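Local coordinates for protein endo-xylogalacturonan hydrolase A (Aspergillus tubingensis, PDB 4C2L) that hydrolyses the xylose-substituted galacturonan backbone of xylogalacturonan, a component of the hairy regions of pectin, as a secreted glycoside hydrolase of family 28, at residues Asn159-Phe170 and Gly190-Ile201. Numbering follows the deposited sequence. Where two conformers were deposited one is given.
Sequences NSVKGGATNVVF and GFDIGESTYVTI
Two groups of Asn159 reach the carbonyl oxygen of Gly190: its side-chain ND2, 3.1 Å from Gly190 O and slightly tilted from the carbonyl plane, and its backbone N, in a weak, bent bond. With CG turned beside the backbone N (chi1 -59°), the amide lies alongside the Phe191 ring, the two planes 20° apart, while Asn159 OD1 accepts a bond from Gln151; both ends of this buried amide are thus satisfied. Asp192 O likewise takes two donors, Val161 N at 3.0 Å and water 1, which in the conformer given also bonds to Ser160 OG.

These bonds join consecutive coils of the right-handed parallel beta-helix characteristic of family 28, and both coils turn the same corner. Strands 159-162 and 191-193 form one parallel pair, and strands 168-170 and 199-201 form another on a different face. Inside the turn, Phe191 sends its CE2 edge over a face of Phe170, 3.6 Å from Phe170 CG, in a T-shaped pair with planes at 72°. Val161 uses both branches on the same interior face: CG2 lies beside Ile193 CD1 at 3.8 Å, and CG1 meets Ser196 CB and Val199 CG2.

On the outer face, Thr166 and Thr197 are paired in register, and their hydroxyls, OG1 to OG1, share a hydrogen bond of 2.9 Å; Thr197 OG1 also bonds to water 3, held by Gly164 O. Tyr198 brings its ring edge to Thr166 OG1, and its ring meets Tyr221 of the next coil beside an attached glycan. The interior is thus mainly apolar and aromatic, whereas on the outer face hydroxyls and waters add to the backbone bonds, and the side chain of Asp192 there lies about 7 Å from that of Asp210, the probable proton donor.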
# COMPACT_ATOMS: atom_id res chain seq x y z
N ASN A 159 5.96 1.77 -1.20
CA ASN A 159 6.00 3.01 -0.42
C ASN A 159 5.42 2.76 0.95
O ASN A 159 4.37 2.11 1.08
CB ASN A 159 5.11 4.08 -1.07
CG ASN A 159 5.54 4.41 -2.47
OD1 ASN A 159 6.56 5.05 -2.67
ND2 ASN A 159 4.78 3.94 -3.46
N SER A 160 6.07 3.29 1.98
CA SER A 160 5.57 3.21 3.34
C SER A 160 5.66 4.60 3.98
O SER A 160 6.62 5.32 3.73
CB SER A 160 6.41 2.21 4.13
OG SER A 160 5.97 2.13 5.47
N VAL A 161 4.68 4.95 4.81
CA VAL A 161 4.70 6.21 5.53
C VAL A 161 4.37 5.87 6.97
O VAL A 161 3.35 5.23 7.25
CB VAL A 161 3.66 7.22 4.98
CG1 VAL A 161 3.70 8.52 5.78
CG2 VAL A 161 3.91 7.51 3.51
N LYS A 162 5.26 6.27 7.88
CA LYS A 162 5.02 6.05 9.29
C LYS A 162 5.76 7.09 10.12
O LYS A 162 6.14 8.14 9.60
CB LYS A 162 5.39 4.64 9.70
CG LYS A 162 6.87 4.34 9.65
CD LYS A 162 7.11 2.93 10.17
CE LYS A 162 6.65 1.91 9.14
NZ LYS A 162 6.66 0.56 9.75
N GLY A 163 5.91 6.82 11.41
CA GLY A 163 6.66 7.71 12.31
C GLY A 163 6.06 9.09 12.54
O GLY A 163 6.78 10.01 12.95
N GLY A 164 4.77 9.25 12.28
CA GLY A 164 4.09 10.54 12.46
C GLY A 164 4.35 11.55 11.36
O GLY A 164 4.15 12.76 11.57
N ALA A 165 4.77 11.08 10.18
CA ALA A 165 4.91 11.95 9.01
C ALA A 165 3.61 12.72 8.81
O ALA A 165 2.53 12.19 9.09
CB ALA A 165 5.21 11.12 7.76
N THR A 166 3.71 13.97 8.37
CA THR A 166 2.48 14.73 8.12
C THR A 166 2.56 15.47 6.79
O THR A 166 3.64 15.89 6.38
CB THR A 166 2.14 15.70 9.28
OG1 THR A 166 0.86 16.31 9.02
CG2 THR A 166 3.18 16.79 9.40
N ASN A 167 1.43 15.60 6.10
CA ASN A 167 1.37 16.31 4.81
C ASN A 167 2.26 15.63 3.76
O ASN A 167 3.29 16.20 3.34
CB ASN A 167 1.76 17.79 4.94
CG ASN A 167 0.98 18.53 6.02
OD1 ASN A 167 -0.23 18.34 6.18
ND2 ASN A 167 1.66 19.42 6.74
N VAL A 168 1.89 14.42 3.38
CA VAL A 168 2.63 13.65 2.40
C VAL A 168 1.71 13.43 1.21
O VAL A 168 0.57 12.97 1.37
CB VAL A 168 3.04 12.29 2.99
CG1 VAL A 168 3.84 11.48 1.97
CG2 VAL A 168 3.85 12.51 4.27
N VAL A 169 2.20 13.76 0.02
CA VAL A 169 1.38 13.63 -1.18
C VAL A 169 2.09 12.79 -2.24
O VAL A 169 3.22 13.11 -2.61
CB VAL A 169 1.00 15.00 -1.78
CG1 VAL A 169 0.18 14.81 -3.05
CG2 VAL A 169 0.21 15.83 -0.77
N PHE A 170 1.42 11.74 -2.71
CA PHE A 170 1.89 10.90 -3.81
C PHE A 170 0.98 11.22 -4.98
O PHE A 170 -0.23 11.05 -4.87
CB PHE A 170 1.75 9.41 -3.48
CG PHE A 170 2.57 8.95 -2.30
CD1 PHE A 170 2.04 8.99 -1.02
CD2 PHE A 170 3.85 8.44 -2.48
CE1 PHE A 170 2.77 8.54 0.08
CE2 PHE A 170 4.61 8.00 -1.38
CZ PHE A 170 4.06 8.05 -0.10
N GLY A 190 1.44 -1.42 -2.65
CA GLY A 190 1.67 -0.11 -3.23
C GLY A 190 2.00 0.95 -2.17
O GLY A 190 2.97 1.70 -2.30
N PHE A 191 1.15 1.04 -1.15
CA PHE A 191 1.31 2.06 -0.12
C PHE A 191 0.90 1.44 1.19
O PHE A 191 -0.23 0.98 1.32
CB PHE A 191 0.38 3.27 -0.39
CG PHE A 191 0.59 3.89 -1.73
CD1 PHE A 191 -0.05 3.37 -2.85
CD2 PHE A 191 1.44 4.97 -1.87
CE1 PHE A 191 0.15 3.93 -4.10
CE2 PHE A 191 1.65 5.54 -3.13
CZ PHE A 191 1.00 5.01 -4.24
N ASP A 192 1.82 1.43 2.15
CA ASP A 192 1.49 1.00 3.50
C ASP A 192 1.50 2.28 4.32
O ASP A 192 2.58 2.83 4.58
CB ASP A 192 2.57 0.05 4.04
CG ASP A 192 2.38 -1.39 3.59
OD1 ASP A 192 1.41 -1.71 2.88
OD2 ASP A 192 3.22 -2.21 3.99
N ILE A 193 0.31 2.76 4.68
CA ILE A 193 0.21 4.05 5.36
C ILE A 193 -0.06 3.80 6.84
O ILE A 193 -1.14 3.35 7.20
CB ILE A 193 -0.90 4.95 4.73
CG1 ILE A 193 -0.68 5.08 3.21
CG2 ILE A 193 -0.95 6.31 5.43
CD1 ILE A 193 0.65 5.70 2.80
N GLY A 194 0.96 4.04 7.66
CA GLY A 194 0.86 3.85 9.10
C GLY A 194 0.74 5.19 9.81
O GLY A 194 0.01 6.08 9.36
N GLU A 195 1.47 5.32 10.92
CA GLU A 195 1.37 6.48 11.79
C GLU A 195 1.69 7.75 11.02
O GLU A 195 2.86 8.01 10.67
CB GLU A 195 2.33 6.34 12.98
CG GLU A 195 2.10 7.39 14.05
CD GLU A 195 3.26 7.50 15.03
OE1 GLU A 195 4.24 6.72 14.93
OE2 GLU A 195 3.19 8.38 15.90
N SER A 196 0.65 8.53 10.72
CA SER A 196 0.78 9.71 9.90
C SER A 196 -0.52 10.46 9.91
O SER A 196 -1.55 9.92 10.33
CB SER A 196 1.12 9.32 8.44
OG SER A 196 0.12 8.48 7.90
N THR A 197 -0.48 11.70 9.44
CA THR A 197 -1.69 12.49 9.21
C THR A 197 -1.57 13.24 7.90
O THR A 197 -0.48 13.67 7.53
CB THR A 197 -1.93 13.51 10.35
OG1 THR A 197 -0.78 14.36 10.47
CG2 THR A 197 -2.18 12.80 11.67
N TYR A 198 -2.70 13.40 7.21
CA TYR A 198 -2.80 14.18 5.98
C TYR A 198 -1.91 13.61 4.89
O TYR A 198 -1.04 14.30 4.32
CB TYR A 198 -2.55 15.67 6.23
CG TYR A 198 -3.33 16.19 7.42
CD1 TYR A 198 -4.72 16.31 7.38
CD2 TYR A 198 -2.67 16.55 8.60
CE1 TYR A 198 -5.44 16.76 8.48
CE2 TYR A 198 -3.37 17.02 9.70
CZ TYR A 198 -4.75 17.12 9.64
OH TYR A 198 -5.43 17.58 10.76
N VAL A 199 -2.12 12.33 4.61
CA VAL A 199 -1.49 11.67 3.48
C VAL A 199 -2.51 11.64 2.34
O VAL A 199 -3.68 11.30 2.55
CB VAL A 199 -1.05 10.23 3.84
CG1 VAL A 199 -0.55 9.48 2.61
CG2 VAL A 199 0.04 10.26 4.91
N THR A 200 -2.06 12.01 1.15
CA THR A 200 -2.90 11.96 -0.04
C THR A 200 -2.22 11.12 -1.12
O THR A 200 -1.02 11.26 -1.37
CB THR A 200 -3.21 13.36 -0.59
OG1 THR A 200 -3.93 14.11 0.40
CG2 THR A 200 -4.07 13.28 -1.87
N ILE A 201 -3.01 10.25 -1.74
CA ILE A 201 -2.53 9.41 -2.83
C ILE A 201 -3.50 9.67 -3.97
O ILE A 201 -4.69 9.43 -3.82
CB ILE A 201 -2.57 7.91 -2.45
CG1 ILE A 201 -1.62 7.63 -1.29
CG2 ILE A 201 -2.20 7.04 -3.66
CD1 ILE A 201 -1.90 6.33 -0.58
O HOH W 1 3.58 1.69 7.20
O HOH W 2 5.44 4.60 13.22
O HOH W 3 1.29 13.22 11.98